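Local coordinates for nickel ABC transporter (Nickel-binding protein) (Bacillus halodurans, PDB 3T66) that probably binds a solute outside the cell membrane, possibly nickel or a peptide, and delivers it to an ABC-type importer, at residues N52-P57 and T290-P295; T238-N243 and G338-L343; L266-I271 and S452-P457. One frame throughout, in Å; residues are numbered along the deposited sequence.

Interaction 1: N52-P57 and T290-P295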
loop_
_atom_site.group_PDB
_atom_site.type_symbol
_atom_site.label_atom_id
_atom_site.label_comp_id
_atom_site.label_asym_id
_atom_site.label_seq_id
_atom_site.Cartn_x
_atom_site.Cartn_y
_atom_site.Cartn_z
ATOM N N ASN A 52 -4.711 14.204 5.176
ATOM C CA ASN A 52 -3.892 14.611 4.014
ATOM C C ASN A 52 -3.148 13.491 3.310
ATOM O O ASN A 52 -2.555 13.691 2.239
ATOM C CB ASN A 52 -2.851 15.648 4.413
ATOM C CG ASN A 52 -3.437 16.751 5.240
ATOM O OD1 ASN A 52 -4.285 17.518 4.751
ATOM N ND2 ASN A 52 -3.016 16.842 6.517
ATOM N N VAL A 53 -3.137 12.321 3.928
ATOM C CA VAL A 53 -2.327 11.221 3.438
ATOM C C VAL A 53 -0.810 11.522 3.449
ATOM O O VAL A 53 -0.050 10.959 2.672
ATOM C CB VAL A 53 -2.791 10.773 2.042
ATOM C CG1 VAL A 53 -2.369 9.374 1.799
ATOM C CG2 VAL A 53 -4.288 10.818 1.941
ATOM N N THR A 54 -0.347 12.393 4.335
ATOM C CA THR A 54 1.108 12.561 4.457
ATOM C C THR A 54 1.659 12.003 5.765
ATOM O O THR A 54 0.911 11.701 6.681
ATOM C CB THR A 54 1.592 14.043 4.292
ATOM O OG1 THR A 54 1.536 14.716 5.547
ATOM C CG2 THR A 54 0.725 14.794 3.332
ATOM N N ILE A 55 2.985 11.896 5.812
ATOM C CA ILE A 55 3.772 11.543 6.990
ATOM C C ILE A 55 3.641 12.581 8.112
ATOM O O ILE A 55 4.081 13.728 7.967
ATOM C CB ILE A 55 5.214 11.373 6.551
ATOM C CG1 ILE A 55 5.276 10.220 5.510
ATOM C CG2 ILE A 55 6.085 11.064 7.734
ATOM C CD1 ILE A 55 6.013 10.485 4.136
ATOM N N ALA A 56 3.016 12.159 9.215
ATOM C CA ALA A 56 2.666 13.012 10.352
ATOM C C ALA A 56 3.257 12.498 11.668
ATOM O O ALA A 56 3.407 11.285 11.864
ATOM C CB ALA A 56 1.204 13.103 10.485
ATOM N N PRO A 57 3.506 13.364 12.613
ATOM C CA PRO A 57 3.949 12.882 13.899
ATOM C C PRO A 57 2.884 12.129 14.653
ATOM O O PRO A 57 1.737 12.460 14.588
ATOM C CB PRO A 57 4.281 14.162 14.635
ATOM C CG PRO A 57 3.765 15.224 13.838
ATOM C CD PRO A 57 3.818 14.778 12.472
ATOM N N THR A 290 -5.833 11.179 -3.423
ATOM C CA THR A 290 -5.785 11.900 -2.153
ATOM C C THR A 290 -4.368 12.229 -1.645
ATOM O O THR A 290 -4.183 13.002 -0.694
ATOM C CB THR A 290 -6.566 11.146 -1.090
ATOM O OG1 THR A 290 -6.870 9.834 -1.586
ATOM C CG2 THR A 290 -7.871 11.817 -0.865
ATOM N N LEU A 291 -3.374 11.647 -2.311
ATOM C CA LEU A 291 -1.970 11.834 -1.967
ATOM C C LEU A 291 -1.604 13.258 -2.275
ATOM O O LEU A 291 -2.177 13.852 -3.183
ATOM C CB LEU A 291 -1.095 10.878 -2.750
ATOM C CG LEU A 291 -0.941 9.487 -2.140
ATOM C CD1 LEU A 291 -0.535 8.503 -3.196
ATOM C CD2 LEU A 291 0.109 9.448 -1.034
ATOM N N PRO A 292 -0.671 13.829 -1.494
ATOM C CA PRO A 292 -0.314 15.219 -1.691
ATOM C C PRO A 292 0.444 15.448 -3.019
ATOM O O PRO A 292 0.479 16.564 -3.521
ATOM C CB PRO A 292 0.558 15.514 -0.470
ATOM C CG PRO A 292 1.175 14.214 -0.144
ATOM C CD PRO A 292 0.097 13.229 -0.392
ATOM N N PHE A 293 1.022 14.399 -3.597
ATOM C CA PHE A 293 1.809 14.518 -4.832
ATOM C C PHE A 293 1.196 13.873 -6.054
ATOM O O PHE A 293 1.917 13.434 -6.936
ATOM C CB PHE A 293 3.216 13.951 -4.645
ATOM C CG PHE A 293 3.262 12.589 -3.976
ATOM C CD1 PHE A 293 3.001 11.441 -4.684
ATOM C CD2 PHE A 293 3.616 12.469 -2.622
ATOM C CE1 PHE A 293 3.087 10.190 -4.056
ATOM C CE2 PHE A 293 3.706 11.229 -2.015
ATOM C CZ PHE A 293 3.444 10.094 -2.736
ATOM N N ALA A 294 -0.128 13.829 -6.124
ATOM C CA ALA A 294 -0.797 13.260 -7.267
ATOM C C ALA A 294 -1.264 14.399 -8.140
ATOM O O ALA A 294 -1.751 15.411 -7.645
ATOM C CB ALA A 294 -1.944 12.418 -6.813
ATOM N N PRO A 295 -1.088 14.252 -9.455
ATOM C CA PRO A 295 -1.440 15.250 -10.458
ATOM C C PRO A 295 -2.927 15.296 -10.607
ATOM O O PRO A 295 -3.589 14.269 -10.354
ATOM C CB PRO A 295 -0.881 14.639 -11.744
ATOM C CG PRO A 295 0.149 13.701 -11.325
ATOM C CD PRO A 295 -0.382 13.114 -10.060
#
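V53 is the centre of this contact, and its two methyl branches meet different neighbours in 290-295. CG1 lies anti to the backbone N (chi1 -157°) and points to the leucine. V53 CG1 ends 3.8 Å from L291 CD2, and the two side chains cross at about a right angle. CG2, the other branch, lies beside the backbone N. It approaches the backbone of T290, with V53 CG2 3.4 Å from T290 O. V53 CG2 also packs on the side chain of T290, 3.8 Å from its CB.

P292 has the largest share of the contact in its own segment. Its ring is touched at two atoms, CG and CD. CG of P292 takes the methyl of T54, with T54 CG2 at 3.6 Å. CD of P292 faces two backbone oxygens and sits 3.8 Å from V53 O and equally far from N52 O. The proline lies within a type I turn that runs from L291 to A294. Within the same turn, F293 packs edge-to-face on F287 and also touches helix 431-447. V53 itself also rests on R475.

The segment 52-57 leads into the short strand 55-57, which pairs with 46-48. The segment 290-295 is a loop between strand 280-282 and helix 304-314. The contact therefore joins two loops from distant parts of the chain.

No hydrogen bond crosses here. N52 O and T290 O come within 3.4 Å, but both are acceptors and cannot bond to each other. V53 and L291 are buried, while N52, T290 and P292 are exposed. The chemistry is a small, mostly apolar patch whose outer residues, P292 among them, reach the surface. The two segments meet by van der Waals and apolar contact, with no direct hydrogen bond between them.

Interaction 2: T238-N243 and G338-L343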
loop_
_atom_site.group_PDB
_atom_site.type_symbol
_atom_site.label_atom_id
_atom_site.label_comp_id
_atom_site.label_asym_id
_atom_site.label_seq_id
_atom_site.Cartn_x
_atom_site.Cartn_y
_atom_site.Cartn_z
ATOM N N THR A 238 -6.594 1.702 -1.610
ATOM C CA THR A 238 -5.360 1.218 -0.991
ATOM C C THR A 238 -4.177 1.807 -1.733
ATOM O O THR A 238 -4.387 2.578 -2.610
ATOM C CB THR A 238 -5.298 -0.295 -1.009
ATOM N N PHE A 239 -2.937 1.518 -1.372
ATOM C CA PHE A 239 -1.847 2.176 -2.104
ATOM C C PHE A 239 -1.440 1.420 -3.319
ATOM O O PHE A 239 -0.667 1.951 -4.126
ATOM C CB PHE A 239 -0.578 2.361 -1.283
ATOM C CG PHE A 239 -0.723 3.330 -0.191
ATOM C CD1 PHE A 239 -0.226 3.060 1.062
ATOM C CD2 PHE A 239 -1.391 4.509 -0.390
ATOM C CE1 PHE A 239 -0.400 3.975 2.082
ATOM C CE2 PHE A 239 -1.549 5.401 0.631
ATOM C CZ PHE A 239 -1.068 5.131 1.850
ATOM N N ARG A 240 -1.907 0.173 -3.435
ATOM C CA ARG A 240 -1.526 -0.648 -4.589
ATOM C C ARG A 240 -2.296 -0.263 -5.839
ATOM O O ARG A 240 -3.406 0.255 -5.753
ATOM C CB ARG A 240 -1.648 -2.124 -4.283
ATOM C CG ARG A 240 -2.752 -2.888 -4.967
ATOM C CD ARG A 240 -2.327 -4.360 -5.131
ATOM N NE ARG A 240 -1.466 -4.863 -4.050
ATOM C CZ ARG A 240 -0.163 -5.117 -4.173
ATOM N NH1 ARG A 240 0.470 -4.910 -5.324
ATOM N NH2 ARG A 240 0.512 -5.578 -3.134
ATOM N N THR A 241 -1.688 -0.458 -7.002
ATOM C CA THR A 241 -2.314 -0.047 -8.235
ATOM C C THR A 241 -2.085 -1.171 -9.203
ATOM O O THR A 241 -0.979 -1.749 -9.226
ATOM C CB THR A 241 -1.714 1.291 -8.775
ATOM O OG1 THR A 241 -2.147 2.378 -7.952
ATOM C CG2 THR A 241 -2.168 1.612 -10.218
ATOM N N HIS A 242 -3.113 -1.504 -9.987
ATOM C CA HIS A 242 -2.876 -2.437 -11.073
ATOM C C HIS A 242 -2.525 -1.715 -12.331
ATOM O O HIS A 242 -3.075 -0.657 -12.593
ATOM C CB HIS A 242 -4.082 -3.323 -11.330
ATOM C CG HIS A 242 -4.374 -4.248 -10.207
ATOM N ND1 HIS A 242 -3.380 -4.754 -9.397
ATOM C CD2 HIS A 242 -5.541 -4.733 -9.733
ATOM C CE1 HIS A 242 -3.927 -5.536 -8.483
ATOM N NE2 HIS A 242 -5.236 -5.541 -8.668
ATOM N N ASN A 243 -1.641 -2.296 -13.123
ATOM C CA ASN A 243 -1.333 -1.714 -14.402
ATOM C C ASN A 243 -0.932 -2.724 -15.438
ATOM O O ASN A 243 -0.583 -3.869 -15.126
ATOM C CB ASN A 243 -0.173 -0.729 -14.241
ATOM C CG ASN A 243 1.074 -1.389 -13.695
ATOM O OD1 ASN A 243 1.589 -2.353 -14.260
ATOM N ND2 ASN A 243 1.562 -0.877 -12.572
ATOM N N GLY A 338 -0.794 -16.133 -11.871
ATOM C CA GLY A 338 -1.806 -16.728 -10.991
ATOM C C GLY A 338 -2.121 -16.004 -9.677
ATOM O O GLY A 338 -3.314 -15.783 -9.344
ATOM N N SER A 339 -1.054 -15.641 -8.941
ATOM C CA SER A 339 -1.134 -15.079 -7.581
ATOM C C SER A 339 -2.345 -14.148 -7.313
ATOM O O SER A 339 -2.883 -14.132 -6.200
ATOM C CB SER A 339 0.184 -14.388 -7.236
ATOM N N ARG A 340 -2.764 -13.389 -8.337
ATOM C CA ARG A 340 -3.886 -12.437 -8.253
ATOM C C ARG A 340 -4.911 -12.715 -9.340
ATOM O O ARG A 340 -4.692 -12.358 -10.501
ATOM C CB ARG A 340 -3.367 -11.014 -8.414
ATOM C CG ARG A 340 -3.132 -10.300 -7.109
ATOM C CD ARG A 340 -1.867 -9.414 -7.095
ATOM N NE ARG A 340 -1.478 -9.196 -5.703
ATOM C CZ ARG A 340 -2.219 -8.532 -4.819
ATOM N NH1 ARG A 340 -3.378 -7.977 -5.181
ATOM N NH2 ARG A 340 -1.805 -8.429 -3.563
ATOM N N ALA A 341 -6.041 -13.316 -8.964
ATOM C CA ALA A 341 -6.928 -13.957 -9.938
ATOM C C ALA A 341 -7.687 -13.018 -10.890
ATOM O O ALA A 341 -8.214 -13.476 -11.924
ATOM C CB ALA A 341 -7.890 -14.921 -9.237
ATOM N N GLU A 342 -7.752 -11.726 -10.555
ATOM C CA GLU A 342 -8.365 -10.724 -11.462
ATOM C C GLU A 342 -7.431 -10.282 -12.592
ATOM O O GLU A 342 -7.899 -9.732 -13.588
ATOM C CB GLU A 342 -8.939 -9.490 -10.718
ATOM C CG GLU A 342 -7.931 -8.608 -9.907
ATOM C CD GLU A 342 -7.444 -9.232 -8.561
ATOM O OE1 GLU A 342 -6.451 -8.708 -7.985
ATOM O OE2 GLU A 342 -8.037 -10.241 -8.078
ATOM N N LEU A 343 -6.125 -10.501 -12.434
ATOM C CA LEU A 343 -5.157 -10.065 -13.447
ATOM C C LEU A 343 -5.330 -10.783 -14.800
ATOM O O LEU A 343 -5.530 -10.100 -15.820
ATOM C CB LEU A 343 -3.719 -10.187 -12.947
ATOM C CG LEU A 343 -3.183 -9.297 -11.834
ATOM C CD1 LEU A 343 -1.792 -9.787 -11.496
ATOM C CD2 LEU A 343 -3.118 -7.852 -12.254
#
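The guanidinium groups of R240 and R340 meet face over face, with their planes 34° apart. CZ of R340 lies 3.8 Å above the plane of R240, offset toward its rim. The closest atoms are R240 NE and R340 NH2, at 3.6 Å. The two side chains come from opposite directions, and a bend at chi3 of R240 (33°) turns its flat end. R240 NH1 is hydrogen-bonded elsewhere, to S385 OG.

The ring of H242 has three neighbours in 338-343. CD2 of L343 covers one face, 4.2 Å above the plane. NH1 of R340 stands at the edge, 4.1 Å from CE1 of H242. OE1 of E342 arrives obliquely, 3.5 Å from NE2 of H242. ND1 of H242 makes a weak hydrogen bond to the same S385 hydroxyl.

R340, E342 and L343 are brought together by a type I turn from R340 to L343, closed by a bond from L343 N to R340 O. The contact joins strand 240-246 to the loop between strand 328-336 and helix 343-356, away from the calcium-binding D179.

Two like charges lie close here, and their direct contact should be unfavourable. The carboxylate of E342 is near both H242 and R340 and probably offsets part of this charge. The contact is thus polar and charged at R240 and R340, and apolar where L343 covers the histidine.

Interaction 3: L266-I271 and S452-P457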
loop_
_atom_site.group_PDB
_atom_site.type_symbol
_atom_site.label_atom_id
_atom_site.label_comp_id
_atom_site.label_asym_id
_atom_site.label_seq_id
_atom_site.Cartn_x
_atom_site.Cartn_y
_atom_site.Cartn_z
ATOM N N LEU A 266 -8.320 -0.849 -22.787
ATOM C CA LEU A 266 -9.163 -1.346 -21.658
ATOM C C LEU A 266 -10.099 -0.285 -21.080
ATOM O O LEU A 266 -9.687 0.856 -20.878
ATOM C CB LEU A 266 -8.297 -1.885 -20.535
ATOM C CG LEU A 266 -7.637 -3.235 -20.763
ATOM C CD1 LEU A 266 -6.372 -3.324 -19.945
ATOM C CD2 LEU A 266 -8.576 -4.409 -20.431
ATOM N N ASP A 267 -11.351 -0.658 -20.822
ATOM C CA ASP A 267 -12.355 0.254 -20.254
ATOM C C ASP A 267 -12.350 0.113 -18.742
ATOM O O ASP A 267 -12.996 -0.788 -18.185
ATOM C CB ASP A 267 -13.752 -0.078 -20.774
ATOM C CG ASP A 267 -14.837 0.741 -20.090
ATOM O OD1 ASP A 267 -15.797 1.169 -20.775
ATOM O OD2 ASP A 267 -14.736 0.961 -18.861
ATOM N N ARG A 268 -11.629 1.013 -18.077
ATOM C CA ARG A 268 -11.322 0.853 -16.661
ATOM C C ARG A 268 -12.545 0.659 -15.769
ATOM O O ARG A 268 -12.514 -0.171 -14.867
ATOM C CB ARG A 268 -10.488 2.025 -16.177
ATOM C CG ARG A 268 -9.027 1.891 -16.429
ATOM C CD ARG A 268 -8.374 3.250 -16.235
ATOM N NE ARG A 268 -7.051 3.225 -16.819
ATOM C CZ ARG A 268 -6.828 3.376 -18.115
ATOM N NH1 ARG A 268 -7.847 3.585 -18.928
ATOM N NH2 ARG A 268 -5.597 3.309 -18.599
ATOM N N GLN A 269 -13.620 1.404 -16.016
ATOM C CA GLN A 269 -14.828 1.184 -15.217
ATOM C C GLN A 269 -15.340 -0.264 -15.298
ATOM O O GLN A 269 -15.755 -0.826 -14.280
ATOM C CB GLN A 269 -15.946 2.199 -15.518
ATOM C CG GLN A 269 -17.065 2.198 -14.478
ATOM C CD GLN A 269 -16.638 2.752 -13.086
ATOM O OE1 GLN A 269 -16.098 3.868 -12.976
ATOM N NE2 GLN A 269 -16.904 1.975 -12.026
ATOM N N GLU A 270 -15.291 -0.867 -16.487
ATOM C CA GLU A 270 -15.784 -2.234 -16.644
ATOM C C GLU A 270 -14.938 -3.192 -15.848
ATOM O O GLU A 270 -15.439 -4.222 -15.427
ATOM C CB GLU A 270 -15.847 -2.727 -18.107
ATOM C CG GLU A 270 -16.767 -1.956 -19.117
ATOM C CD GLU A 270 -18.066 -1.420 -18.502
ATOM O OE1 GLU A 270 -18.222 -0.172 -18.399
ATOM O OE2 GLU A 270 -18.925 -2.248 -18.115
ATOM N N ILE A 271 -13.664 -2.877 -15.636
ATOM C CA ILE A 271 -12.848 -3.704 -14.756
ATOM C C ILE A 271 -13.332 -3.527 -13.345
ATOM O O ILE A 271 -13.343 -4.474 -12.583
ATOM C CB ILE A 271 -11.360 -3.359 -14.757
ATOM C CG1 ILE A 271 -10.844 -3.060 -16.169
ATOM C CG2 ILE A 271 -10.565 -4.506 -14.120
ATOM C CD1 ILE A 271 -10.144 -4.234 -16.860
ATOM N N SER A 452 0.506 1.798 -18.247
ATOM C CA SER A 452 -0.909 2.092 -18.233
ATOM C C SER A 452 -1.417 1.731 -16.886
ATOM O O SER A 452 -1.302 0.582 -16.487
ATOM C CB SER A 452 -1.671 1.289 -19.291
ATOM O OG SER A 452 -3.008 1.777 -19.439
ATOM N N PHE A 453 -1.987 2.696 -16.181
ATOM C CA PHE A 453 -2.478 2.410 -14.845
ATOM C C PHE A 453 -3.960 2.193 -14.883
ATOM O O PHE A 453 -4.713 3.085 -15.281
ATOM C CB PHE A 453 -2.054 3.491 -13.857
ATOM C CG PHE A 453 -0.587 3.565 -13.704
ATOM C CD1 PHE A 453 0.082 2.634 -12.904
ATOM C CD2 PHE A 453 0.142 4.470 -14.441
ATOM C CE1 PHE A 453 1.477 2.643 -12.776
ATOM C CE2 PHE A 453 1.539 4.499 -14.351
ATOM C CZ PHE A 453 2.215 3.577 -13.514
ATOM N N LEU A 454 -4.349 0.979 -14.486
ATOM C CA LEU A 454 -5.709 0.477 -14.579
ATOM C C LEU A 454 -6.547 0.782 -13.362
ATOM O O LEU A 454 -7.375 1.691 -13.372
ATOM C CB LEU A 454 -5.650 -1.018 -14.783
ATOM C CG LEU A 454 -4.841 -1.386 -16.014
ATOM C CD1 LEU A 454 -4.563 -2.892 -16.002
ATOM C CD2 LEU A 454 -5.616 -0.959 -17.246
ATOM N N ILE A 455 -6.355 0.015 -12.303
ATOM C CA ILE A 455 -7.162 0.244 -11.118
ATOM C C ILE A 455 -6.418 0.304 -9.762
ATOM O O ILE A 455 -5.211 -0.011 -9.626
ATOM C CB ILE A 455 -8.323 -0.755 -11.017
ATOM C CG1 ILE A 455 -7.810 -2.154 -10.728
ATOM C CG2 ILE A 455 -9.216 -0.727 -12.283
ATOM C CD1 ILE A 455 -8.917 -3.112 -10.245
ATOM N N HIS A 456 -7.182 0.727 -8.773
ATOM C CA HIS A 456 -6.772 0.749 -7.399
ATOM C C HIS A 456 -7.716 -0.218 -6.693
ATOM O O HIS A 456 -8.885 0.095 -6.491
ATOM C CB HIS A 456 -6.974 2.160 -6.795
ATOM C CG HIS A 456 -6.142 3.235 -7.421
ATOM N ND1 HIS A 456 -4.792 3.096 -7.666
ATOM C CD2 HIS A 456 -6.466 4.491 -7.810
ATOM C CE1 HIS A 456 -4.323 4.216 -8.187
ATOM N NE2 HIS A 456 -5.319 5.080 -8.281
ATOM N N PRO A 457 -7.225 -1.398 -6.311
ATOM C CA PRO A 457 -8.144 -2.306 -5.609
ATOM C C PRO A 457 -8.461 -1.854 -4.147
ATOM O O PRO A 457 -7.550 -1.391 -3.387
ATOM C CB PRO A 457 -7.408 -3.664 -5.656
ATOM C CG PRO A 457 -5.961 -3.312 -5.771
ATOM C CD PRO A 457 -5.871 -1.962 -6.459
#
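F453 O is gripped by the guanidinium group of R268. NE gives the main bond, at 2.8 Å from NE to F453 O and nearly straight, with an N-H...O angle of 170°. NH2 of R268 adds a weak bond to the same oxygen. The oxygen lies close to the guanidinium plane, at its edge, while NE is tilted 26° from the carbonyl plane. An extended run from CG to NE carries the group across to the strand. On the way, CD of R268 passes 3.4 Å from L454 O.

NH2 also makes a salt bridge to D263. The hydroxyl of S452 is hydrogen-bonded to the same carboxylate and stands 3.1 Å from R268 NH2. CD2 of L454 lies over one face of the guanidinium group. It also meets the leucine before the helix, with L266 CD1 at 3.7 Å from L454 CD2. Further along, I271 CB packs on I455 CG2 at 4.2 Å.

D267 is the N-cap of helix 268-275. Its OD2 accepts from E270 N at 3.0 Å, from above the carboxylate plane. R268 and I271 face the strand from this first turn. In the strand, L454 and I455 form a classic beta bulge opposite H242.

With R268 replaced by an alanine, F453 O would probably lose its side-chain donors and D263 the arginine of its salt bridge.

The contact is buried, and it seats the start of a helix on the long strand 451-464. A charged group enters it, but its bonds to a carbonyl and to D263 probably pay for that. Leucine and isoleucine side chains flank the polar grip with apolar packing.

Along the chain the six segments come in the order 52-57, 238-243, 266-271, 290-295, 338-343 and 452-457, so all three contacts cross one another. Interactions 2 and 3 are close, with centres 11 Å apart. They share the neighbouring antiparallel strands 240-246 and 451-464, and H242 probably bonds through its backbone to L454 and I455. Helix 268-275 packs on one of these strands, and the turn before helix 343-356 packs on the other. Interaction 1 is farther off, with its centre 22 Å from interaction 2 and 23 Å from interaction 3. V53 CG1 still touches F239 CE2 at 4.2 Å; together the contacts gather distant parts of the sequence around the strand pair.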